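Phosphorylated carbohydrates phosphatase TM_1254 (Thermotoga maritima msb8, PDB 3KBB) removes phosphate from sugar phosphates such as erythrose 4-phosphate, fructose 6-phosphate and mannose 6-phosphate, with a divalent metal ion, preferably cobalt, as cofactor. Local coordinates at residues M13-L18 with E81-N86; E113-L118 with D128-G133; R180-V185 with A199-K204. One frame throughout, in Å; residues are numbered along the deposited sequence.

Interaction 1: M13-L18 with E81-N86; sequences MDTEPL and ELLKEN
Asp-14 and Asn-86 meet at about a right angle, with the carboxylate and amide planes 61° apart. The bond between them is straight: ND2 of Asn-86 lies 3.0 Å from OD1 of Asp-14, with 172° at the hydrogen. The acceptor lies in the plane of the amide, whereas the donor comes from above the carboxylate, 50° out of its plane. ND2 also bonds to the backbone O of Val-11. A water receives the N-H of Asp-14 and donates to the O of Lys-84 and to OD1 of Asn-86, 2.8 Å from that OD1, so both ends of the amide are engaged and its rotation is fixed. Beside this polar patch, Leu-83 turns its branches onto the other segment, its CG set anti to the backbone N. In the conformer described, its CD1 touches CG of Met-13, a selenomethionine, at 3.8 Å, and its CD2 rests on CG2 of Thr-15 at 3.8 Å. Farther along, the fork of Leu-18 divides its contacts, CD2 meeting CB of Leu-82 at 3.9 Å and CD1 meeting CB of Leu-83 at 4.0 Å. OG1 of Thr-15 is directed elsewhere, to Asp-9. The segments are the two chain connections between the core and the helical cap of a HAD-family phosphatase, the side chain of Met-13 lying about 8 Å from that of Asp-7, the nucleophile by similarity.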
loop_
_atom_site.group_PDB
_atom_site.type_symbol
_atom_site.label_atom_id
_atom_site.label_comp_id
_atom_site.label_asym_id
_atom_site.label_seq_id
_atom_site.Cartn_x
_atom_site.Cartn_y
_atom_site.Cartn_z
HETATM N N MSE A 13 -2.936 -5.374 -2.838
HETATM C CA MSE A 13 -3.002 -6.387 -1.809
HETATM C C MSE A 13 -2.869 -5.658 -0.475
HETATM O O MSE A 13 -2.494 -4.485 -0.436
HETATM C CB MSE A 13 -1.924 -7.458 -2.010
HETATM C CG MSE A 13 -0.502 -7.042 -1.725
HETATM SE SE MSE A 13 0.298 -5.630 -2.843
HETATM C CE MSE A 13 0.883 -4.769 -1.225
ATOM N N ASP A 14 -3.276 -6.331 0.596
ATOM C CA ASP A 14 -3.352 -5.677 1.912
ATOM C C ASP A 14 -2.443 -6.362 2.951
ATOM O O ASP A 14 -2.711 -7.493 3.370
ATOM C CB ASP A 14 -4.790 -5.713 2.460
ATOM C CG ASP A 14 -5.812 -5.101 1.524
ATOM O OD1 ASP A 14 -5.465 -4.235 0.701
ATOM O OD2 ASP A 14 -6.989 -5.491 1.652
ATOM N N THR A 15 -1.396 -5.680 3.377
ATOM C CA THR A 15 -0.496 -6.283 4.382
ATOM C C THR A 15 -0.950 -6.011 5.801
ATOM O O THR A 15 -0.640 -6.810 6.720
ATOM C CB THR A 15 0.954 -5.805 4.252
ATOM O OG1 THR A 15 1.010 -4.370 4.412
ATOM C CG2 THR A 15 1.546 -6.242 2.890
ATOM N N GLU A 16 -1.645 -4.877 5.979
ATOM C CA GLU A 16 -2.018 -4.419 7.337
ATOM C C GLU A 16 -2.690 -5.537 8.136
ATOM O O GLU A 16 -2.329 -5.733 9.290
ATOM C CB GLU A 16 -2.861 -3.139 7.326
ATOM C CG GLU A 16 -3.077 -2.489 8.738
ATOM C CD GLU A 16 -4.316 -2.994 9.487
ATOM O OE1 GLU A 16 -5.181 -3.667 8.878
ATOM O OE2 GLU A 16 -4.422 -2.704 10.702
ATOM N N PRO A 17 -3.649 -6.267 7.535
ATOM C CA PRO A 17 -4.320 -7.326 8.314
ATOM C C PRO A 17 -3.409 -8.478 8.753
ATOM O O PRO A 17 -3.792 -9.248 9.633
ATOM C CB PRO A 17 -5.370 -7.868 7.346
ATOM C CG PRO A 17 -5.582 -6.795 6.371
ATOM C CD PRO A 17 -4.246 -6.163 6.188
ATOM N N LEU A 18 -2.250 -8.616 8.129
ATOM C CA LEU A 18 -1.322 -9.703 8.498
ATOM C C LEU A 18 -0.321 -9.322 9.563
ATOM O O LEU A 18 0.492 -10.165 9.963
ATOM C CB LEU A 18 -0.555 -10.209 7.285
ATOM C CG LEU A 18 -1.409 -10.714 6.105
ATOM C CD1 LEU A 18 -0.530 -11.053 4.915
ATOM C CD2 LEU A 18 -2.209 -11.897 6.527
ATOM N N GLU A 81 3.419 -16.662 3.119
ATOM C CA GLU A 81 2.359 -17.660 3.280
ATOM C C GLU A 81 0.966 -17.107 2.934
ATOM O O GLU A 81 0.186 -17.758 2.226
ATOM C CB GLU A 81 2.355 -18.247 4.699
ATOM C CG GLU A 81 1.548 -19.568 4.830
ATOM C CD GLU A 81 1.119 -19.898 6.260
ATOM O OE1 GLU A 81 1.924 -19.703 7.212
ATOM O OE2 GLU A 81 -0.037 -20.356 6.427
ATOM N N LEU A 82 0.659 -15.905 3.405
ATOM C CA LEU A 82 -0.745 -15.473 3.444
ATOM C C LEU A 82 -1.106 -14.255 2.597
ATOM O O LEU A 82 -2.291 -13.938 2.464
ATOM C CB LEU A 82 -1.195 -15.249 4.894
ATOM C CG LEU A 82 -1.319 -16.501 5.791
ATOM C CD1 LEU A 82 -1.446 -16.071 7.241
ATOM C CD2 LEU A 82 -2.478 -17.399 5.385
ATOM N N LEU A 83 -0.107 -13.551 2.066
ATOM C CA LEU A 83 -0.409 -12.344 1.290
ATOM C C LEU A 83 -0.897 -12.764 -0.083
ATOM O O LEU A 83 -0.229 -13.512 -0.765
ATOM C CB LEU A 83 0.792 -11.408 1.190
ATOM C CG LEU A 83 0.554 -10.007 0.585
ATOM C CD1 LEU A 83 -0.511 -9.216 1.377
ATOM C CD2 LEU A 83 1.837 -9.234 0.536
ATOM N N LYS A 84 -2.087 -12.301 -0.450
ATOM C CA LYS A 84 -2.675 -12.612 -1.735
ATOM C C LYS A 84 -3.117 -11.299 -2.370
ATOM O O LYS A 84 -3.351 -10.310 -1.683
ATOM C CB LYS A 84 -3.888 -13.520 -1.549
ATOM C CG LYS A 84 -3.608 -14.821 -0.796
ATOM C CD LYS A 84 -2.692 -15.740 -1.597
ATOM C CE LYS A 84 -2.166 -16.881 -0.727
ATOM N NZ LYS A 84 -0.859 -17.363 -1.257
ATOM N N GLU A 85 -3.265 -11.303 -3.679
ATOM C CA GLU A 85 -3.795 -10.157 -4.373
ATOM C C GLU A 85 -5.245 -9.921 -3.929
ATOM O O GLU A 85 -5.955 -10.877 -3.548
ATOM C CB GLU A 85 -3.738 -10.412 -5.886
ATOM C CG GLU A 85 -4.669 -11.526 -6.335
ATOM C CD GLU A 85 -4.229 -12.147 -7.647
ATOM O OE1 GLU A 85 -3.296 -12.962 -7.628
ATOM O OE2 GLU A 85 -4.826 -11.855 -8.694
ATOM N N ASN A 86 -5.690 -8.669 -3.965
ATOM C CA ASN A 86 -7.104 -8.372 -3.686
ATOM C C ASN A 86 -7.985 -8.851 -4.847
ATOM O O ASN A 86 -7.574 -8.789 -6.022
ATOM C CB ASN A 86 -7.324 -6.889 -3.452
ATOM C CG ASN A 86 -6.859 -6.463 -2.088
ATOM O OD1 ASN A 86 -6.835 -7.284 -1.165
ATOM N ND2 ASN A 86 -6.540 -5.178 -1.927
HETATM O O HOH W 1 -4.765 -8.731 0.108
#

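Interaction 2: E113-L118 with D128-G133; sequences EALERL and DVMVFG
With chi1 near -60° in both Met-130 and Phe-132, each CG stands anti to its own carbonyl carbon, and both side chains reach from strand 129-131 and the residue that follows it to helix 111-120. Met-130, a selenomethionine, then bends at chi3 (-78°), which brings CE to CD2 of Leu-115 at 3.5 Å, closer than a relaxed methyl-methyl contact. The SE of Met-130 is 4.0 Å from CD1 of Leu-118, the two side chains running antiparallel past one another. The Phe-132 ring takes two neighbours obliquely: CB of Ala-114 is 3.6 Å from CE1, and CD2 of Leu-115 is 3.8 Å from CZ. The CD2 methyl of Leu-115 thus touches both Met-130 and Phe-132. The contact lies within the right-handed beta-alpha-beta unit of strand 102-106, helix 111-120 and strand 129-131, part of the Rossmann-like HAD core, with the helix packed on one face of the parallel sheet. Replacing Phe-132 by an alanine would probably open a gap beside CB of Ala-114 and deprive CD2 of Leu-115 of one of its two supports. On the other face of the strand, Val-131 packs against helix 144-153. Leu-118 and Met-130 both rest on Leu-105 of the adjoining strand, while the backbone N of Phe-132 is bonded to Gln-135.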
loop_
_atom_site.group_PDB
_atom_site.type_symbol
_atom_site.label_atom_id
_atom_site.label_comp_id
_atom_site.label_asym_id
_atom_site.label_seq_id
_atom_site.Cartn_x
_atom_site.Cartn_y
_atom_site.Cartn_z
ATOM N N GLU A 113 12.042 -4.063 -1.294
ATOM C CA GLU A 113 10.964 -4.686 -0.526
ATOM C C GLU A 113 9.657 -4.801 -1.342
ATOM O O GLU A 113 9.005 -5.836 -1.316
ATOM C CB GLU A 113 10.723 -3.856 0.732
ATOM C CG GLU A 113 9.903 -4.579 1.779
ATOM C CD GLU A 113 9.312 -3.646 2.847
ATOM O OE1 GLU A 113 9.859 -2.545 3.107
ATOM O OE2 GLU A 113 8.283 -4.048 3.432
ATOM N N ALA A 114 9.268 -3.709 -2.027
ATOM C CA ALA A 114 8.033 -3.698 -2.794
ATOM C C ALA A 114 8.079 -4.685 -3.941
ATOM O O ALA A 114 7.142 -5.438 -4.158
ATOM C CB ALA A 114 7.743 -2.276 -3.342
ATOM N N LEU A 115 9.195 -4.712 -4.682
ATOM C CA LEU A 115 9.320 -5.641 -5.807
ATOM C C LEU A 115 9.215 -7.098 -5.395
ATOM O O LEU A 115 8.654 -7.899 -6.152
ATOM C CB LEU A 115 10.620 -5.376 -6.602
ATOM C CG LEU A 115 10.621 -4.064 -7.406
ATOM C CD1 LEU A 115 12.036 -3.752 -8.012
ATOM C CD2 LEU A 115 9.589 -4.075 -8.528
ATOM N N GLU A 116 9.739 -7.460 -4.227
ATOM C CA GLU A 116 9.664 -8.834 -3.695
ATOM C C GLU A 116 8.185 -9.264 -3.614
ATOM O O GLU A 116 7.769 -10.342 -4.067
ATOM C CB GLU A 116 10.278 -8.873 -2.290
ATOM C CG GLU A 116 11.789 -8.694 -2.202
ATOM C CD GLU A 116 12.329 -8.738 -0.767
ATOM O OE1 GLU A 116 11.619 -9.245 0.136
ATOM O OE2 GLU A 116 13.467 -8.251 -0.539
ATOM N N ARG A 117 7.380 -8.379 -3.010
ATOM C CA ARG A 117 5.930 -8.639 -2.841
ATOM C C ARG A 117 5.233 -8.783 -4.176
ATOM O O ARG A 117 4.499 -9.742 -4.411
ATOM C CB ARG A 117 5.253 -7.506 -2.068
ATOM C CG ARG A 117 5.480 -7.517 -0.574
ATOM C CD ARG A 117 4.627 -6.442 0.087
ATOM N NE ARG A 117 5.320 -5.874 1.237
ATOM C CZ ARG A 117 5.069 -4.694 1.773
ATOM N NH1 ARG A 117 4.126 -3.895 1.267
ATOM N NH2 ARG A 117 5.791 -4.305 2.814
ATOM N N LEU A 118 5.465 -7.827 -5.066
ATOM C CA LEU A 118 4.804 -7.845 -6.359
ATOM C C LEU A 118 5.208 -9.080 -7.149
ATOM O O LEU A 118 4.397 -9.655 -7.876
ATOM C CB LEU A 118 5.183 -6.603 -7.161
ATOM C CG LEU A 118 4.598 -5.276 -6.683
ATOM C CD1 LEU A 118 5.286 -4.169 -7.454
ATOM C CD2 LEU A 118 3.077 -5.271 -6.912
ATOM N N ASP A 128 4.137 -0.324 -16.527
ATOM C CA ASP A 128 5.037 0.400 -17.394
ATOM C C ASP A 128 5.976 1.292 -16.578
ATOM O O ASP A 128 7.163 1.472 -16.916
ATOM C CB ASP A 128 4.180 1.262 -18.292
ATOM C CG ASP A 128 3.236 0.411 -19.160
ATOM O OD1 ASP A 128 3.741 -0.399 -19.973
ATOM O OD2 ASP A 128 1.990 0.513 -19.014
ATOM N N VAL A 129 5.432 1.861 -15.509
ATOM C CA VAL A 129 6.187 2.787 -14.669
ATOM C C VAL A 129 5.955 2.376 -13.227
ATOM O O VAL A 129 4.801 2.134 -12.821
ATOM C CB VAL A 129 5.712 4.243 -14.908
ATOM C CG1 VAL A 129 6.126 5.187 -13.773
ATOM C CG2 VAL A 129 6.201 4.769 -16.283
HETATM N N MSE A 130 7.007 2.379 -12.404
HETATM C CA MSE A 130 6.787 2.094 -10.985
HETATM C C MSE A 130 7.688 3.033 -10.190
HETATM O O MSE A 130 8.868 3.194 -10.547
HETATM C CB MSE A 130 7.120 0.630 -10.657
HETATM C CG MSE A 130 6.326 -0.474 -11.474
HETATM SE SE MSE A 130 6.590 -2.222 -10.728
HETATM C CE MSE A 130 8.392 -2.600 -11.444
ATOM N N VAL A 131 7.138 3.723 -9.197
ATOM C CA VAL A 131 7.928 4.666 -8.383
ATOM C C VAL A 131 7.778 4.221 -6.924
ATOM O O VAL A 131 6.654 3.857 -6.499
ATOM C CB VAL A 131 7.408 6.115 -8.571
ATOM C CG1 VAL A 131 8.069 7.058 -7.589
ATOM C CG2 VAL A 131 7.658 6.629 -10.022
ATOM N N PHE A 132 8.886 4.267 -6.160
ATOM C CA PHE A 132 8.964 3.667 -4.825
ATOM C C PHE A 132 9.374 4.743 -3.828
ATOM O O PHE A 132 9.840 5.791 -4.225
ATOM C CB PHE A 132 9.981 2.505 -4.854
ATOM C CG PHE A 132 9.593 1.436 -5.845
ATOM C CD1 PHE A 132 8.661 0.474 -5.501
ATOM C CD2 PHE A 132 10.134 1.447 -7.120
ATOM C CE1 PHE A 132 8.261 -0.505 -6.414
ATOM C CE2 PHE A 132 9.714 0.490 -8.059
ATOM C CZ PHE A 132 8.780 -0.481 -7.679
ATOM N N GLY A 133 9.162 4.476 -2.545
ATOM C CA GLY A 133 9.307 5.530 -1.538
ATOM C C GLY A 133 10.720 6.028 -1.321
ATOM O O GLY A 133 10.946 7.184 -0.879
#

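Interaction 3: R180-V185 with A199-K204; sequences RIYGVV and AVALVK
Tyr-182 and Val-200 meet where strands 181-184 and 201-203 pair in parallel, at the edge of the Rossmann-like sheet formed within this chain. The pairing is documented by Gly-183, whose N donates to O of Ala-201 at 2.9 Å and whose O accepts from N of Val-203 at 2.8 Å. The Val-203 O in turn takes the N-H of Val-185, while Ile-181 O receives the N-H of Val-200 with a C=O...N angle of 176°. Followed outward, the Tyr-182 side chain starts with CB, 4.2 Å from CG2 of Val-203. The first torsion holds CG beside the backbone N, and the ring extends past Ala-201, whose CB is 3.9 Å from CD1 and similarly near CE1. Towards the phenol end, CE1, CE2 and CZ all lie near CG2 of Val-200, CE1 in addition to its contact with Ala-201. This methyl sits over the ring centre, 3.9 Å from the centroid and 12° off the ring normal, a CH-pi contact. Val-211 and Val-215 of helix 208-215 touch the Tyr-182 side chain, and Phe-163 of strand 160-164 meets its ring with planes about 20° apart. On the Tyr-182 side of the sheet, Val-184 and Val-203 touch through their CG2 methyls. Near the end of the pairing, Val-185 crosses Leu-202 at about a right angle, its CG1 4.1 Å from CD2 of Leu-202.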
loop_
_atom_site.group_PDB
_atom_site.type_symbol
_atom_site.label_atom_id
_atom_site.label_comp_id
_atom_site.label_asym_id
_atom_site.label_seq_id
_atom_site.Cartn_x
_atom_site.Cartn_y
_atom_site.Cartn_z
ATOM N N ARG A 180 -8.813 13.131 -10.804
ATOM C CA ARG A 180 -9.545 11.871 -10.781
ATOM C C ARG A 180 -8.913 10.845 -9.843
ATOM O O ARG A 180 -8.167 9.949 -10.299
ATOM C CB ARG A 180 -9.743 11.266 -12.168
ATOM C CG ARG A 180 -10.361 12.198 -13.198
ATOM C CD ARG A 180 -10.672 11.399 -14.461
ATOM N NE ARG A 180 -11.341 12.240 -15.451
ATOM C CZ ARG A 180 -12.623 12.122 -15.807
ATOM N NH1 ARG A 180 -13.408 11.186 -15.255
ATOM N NH2 ARG A 180 -13.108 12.952 -16.726
ATOM N N ILE A 181 -9.187 11.003 -8.547
ATOM C CA ILE A 181 -8.630 10.127 -7.503
ATOM C C ILE A 181 -9.747 9.327 -6.859
ATOM O O ILE A 181 -10.716 9.932 -6.359
ATOM C CB ILE A 181 -7.935 10.970 -6.407
ATOM C CG1 ILE A 181 -6.826 11.839 -7.038
ATOM C CG2 ILE A 181 -7.348 10.047 -5.290
ATOM C CD1 ILE A 181 -6.433 12.961 -6.130
ATOM N N TYR A 182 -9.663 8.000 -6.912
ATOM C CA TYR A 182 -10.659 7.152 -6.271
ATOM C C TYR A 182 -10.080 6.662 -4.957
ATOM O O TYR A 182 -8.898 6.275 -4.892
ATOM C CB TYR A 182 -11.021 5.959 -7.157
ATOM C CG TYR A 182 -11.870 6.383 -8.338
ATOM C CD1 TYR A 182 -13.272 6.314 -8.275
ATOM C CD2 TYR A 182 -11.286 6.923 -9.480
ATOM C CE1 TYR A 182 -14.051 6.746 -9.344
ATOM C CE2 TYR A 182 -12.040 7.345 -10.564
ATOM C CZ TYR A 182 -13.432 7.281 -10.492
ATOM O OH TYR A 182 -14.225 7.688 -11.545
ATOM N N GLY A 183 -10.887 6.680 -3.905
ATOM C CA GLY A 183 -10.440 6.164 -2.633
ATOM C C GLY A 183 -10.843 4.710 -2.483
ATOM O O GLY A 183 -12.024 4.363 -2.548
ATOM N N VAL A 184 -9.857 3.850 -2.259
ATOM C CA VAL A 184 -10.085 2.405 -2.163
ATOM C C VAL A 184 -10.263 2.002 -0.713
ATOM O O VAL A 184 -9.414 2.314 0.121
ATOM C CB VAL A 184 -8.892 1.599 -2.800
ATOM C CG1 VAL A 184 -9.159 0.079 -2.625
ATOM C CG2 VAL A 184 -8.827 1.945 -4.269
ATOM N N VAL A 185 -11.385 1.339 -0.411
ATOM C CA VAL A 185 -11.743 1.080 0.984
ATOM C C VAL A 185 -11.932 -0.400 1.205
ATOM O O VAL A 185 -12.109 -1.164 0.264
ATOM C CB VAL A 185 -13.058 1.829 1.357
ATOM C CG1 VAL A 185 -12.848 3.312 1.347
ATOM C CG2 VAL A 185 -14.155 1.443 0.419
ATOM N N ALA A 199 -10.832 12.659 -2.717
ATOM C CA ALA A 199 -11.232 11.521 -3.562
ATOM C C ALA A 199 -12.641 11.796 -4.156
ATOM O O ALA A 199 -13.515 12.402 -3.487
ATOM C CB ALA A 199 -11.222 10.228 -2.789
ATOM N N VAL A 200 -12.845 11.373 -5.396
ATOM C CA VAL A 200 -14.100 11.694 -6.109
ATOM C C VAL A 200 -15.188 10.633 -5.888
ATOM O O VAL A 200 -16.366 10.854 -6.205
ATOM C CB VAL A 200 -13.889 11.871 -7.638
ATOM C CG1 VAL A 200 -12.906 13.039 -7.906
ATOM C CG2 VAL A 200 -13.476 10.529 -8.318
ATOM N N ALA A 201 -14.797 9.520 -5.270
ATOM C CA ALA A 201 -15.688 8.433 -4.989
ATOM C C ALA A 201 -14.914 7.402 -4.216
ATOM O O ALA A 201 -13.680 7.313 -4.342
ATOM C CB ALA A 201 -16.242 7.808 -6.289
ATOM N N LEU A 202 -15.649 6.604 -3.456
ATOM C CA LEU A 202 -15.079 5.435 -2.775
ATOM C C LEU A 202 -15.389 4.145 -3.542
ATOM O O LEU A 202 -16.517 3.964 -4.082
ATOM C CB LEU A 202 -15.630 5.327 -1.358
ATOM C CG LEU A 202 -15.466 6.549 -0.432
ATOM C CD1 LEU A 202 -16.079 6.260 0.915
ATOM C CD2 LEU A 202 -13.946 6.862 -0.278
ATOM N N VAL A 203 -14.413 3.241 -3.591
ATOM C CA VAL A 203 -14.616 1.943 -4.215
ATOM C C VAL A 203 -13.917 0.826 -3.461
ATOM O O VAL A 203 -12.853 1.054 -2.902
ATOM C CB VAL A 203 -14.089 1.919 -5.657
ATOM C CG1 VAL A 203 -15.006 2.728 -6.525
ATOM C CG2 VAL A 203 -12.606 2.408 -5.688
ATOM N N LYS A 204 -14.501 -0.374 -3.468
ATOM C CA LYS A 204 -13.784 -1.584 -2.998
ATOM C C LYS A 204 -12.873 -2.074 -4.138
ATOM O O LYS A 204 -13.097 -1.745 -5.296
ATOM C CB LYS A 204 -14.787 -2.687 -2.598
ATOM C CG LYS A 204 -15.725 -2.278 -1.450
ATOM C CD LYS A 204 -16.627 -3.417 -0.991
ATOM C CE LYS A 204 -17.921 -3.479 -1.799
ATOM N NZ LYS A 204 -18.947 -2.436 -1.417
#

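From the N terminus, the chain leaves strand 3-7, passes through 13-18 into a largely helical excursion and returns at 81-86, so interaction 1 closes a loop of 62 intervening residues. Interaction 2 follows after that closure, joining 113-118 to 128-133 across nine residues, and interaction 3 closes a further loop of 13 residues near the C terminus. The three lie in series, none nested or crossed. Interactions 1 and 2 touch through Arg-117, which packs on Thr-15 and Leu-83, connecting the two chain connections of interaction 1 to helix 111-120. Interactions 2 and 3 involve the two outermost strands of the sheet within this chain, with centres about 22 Å apart.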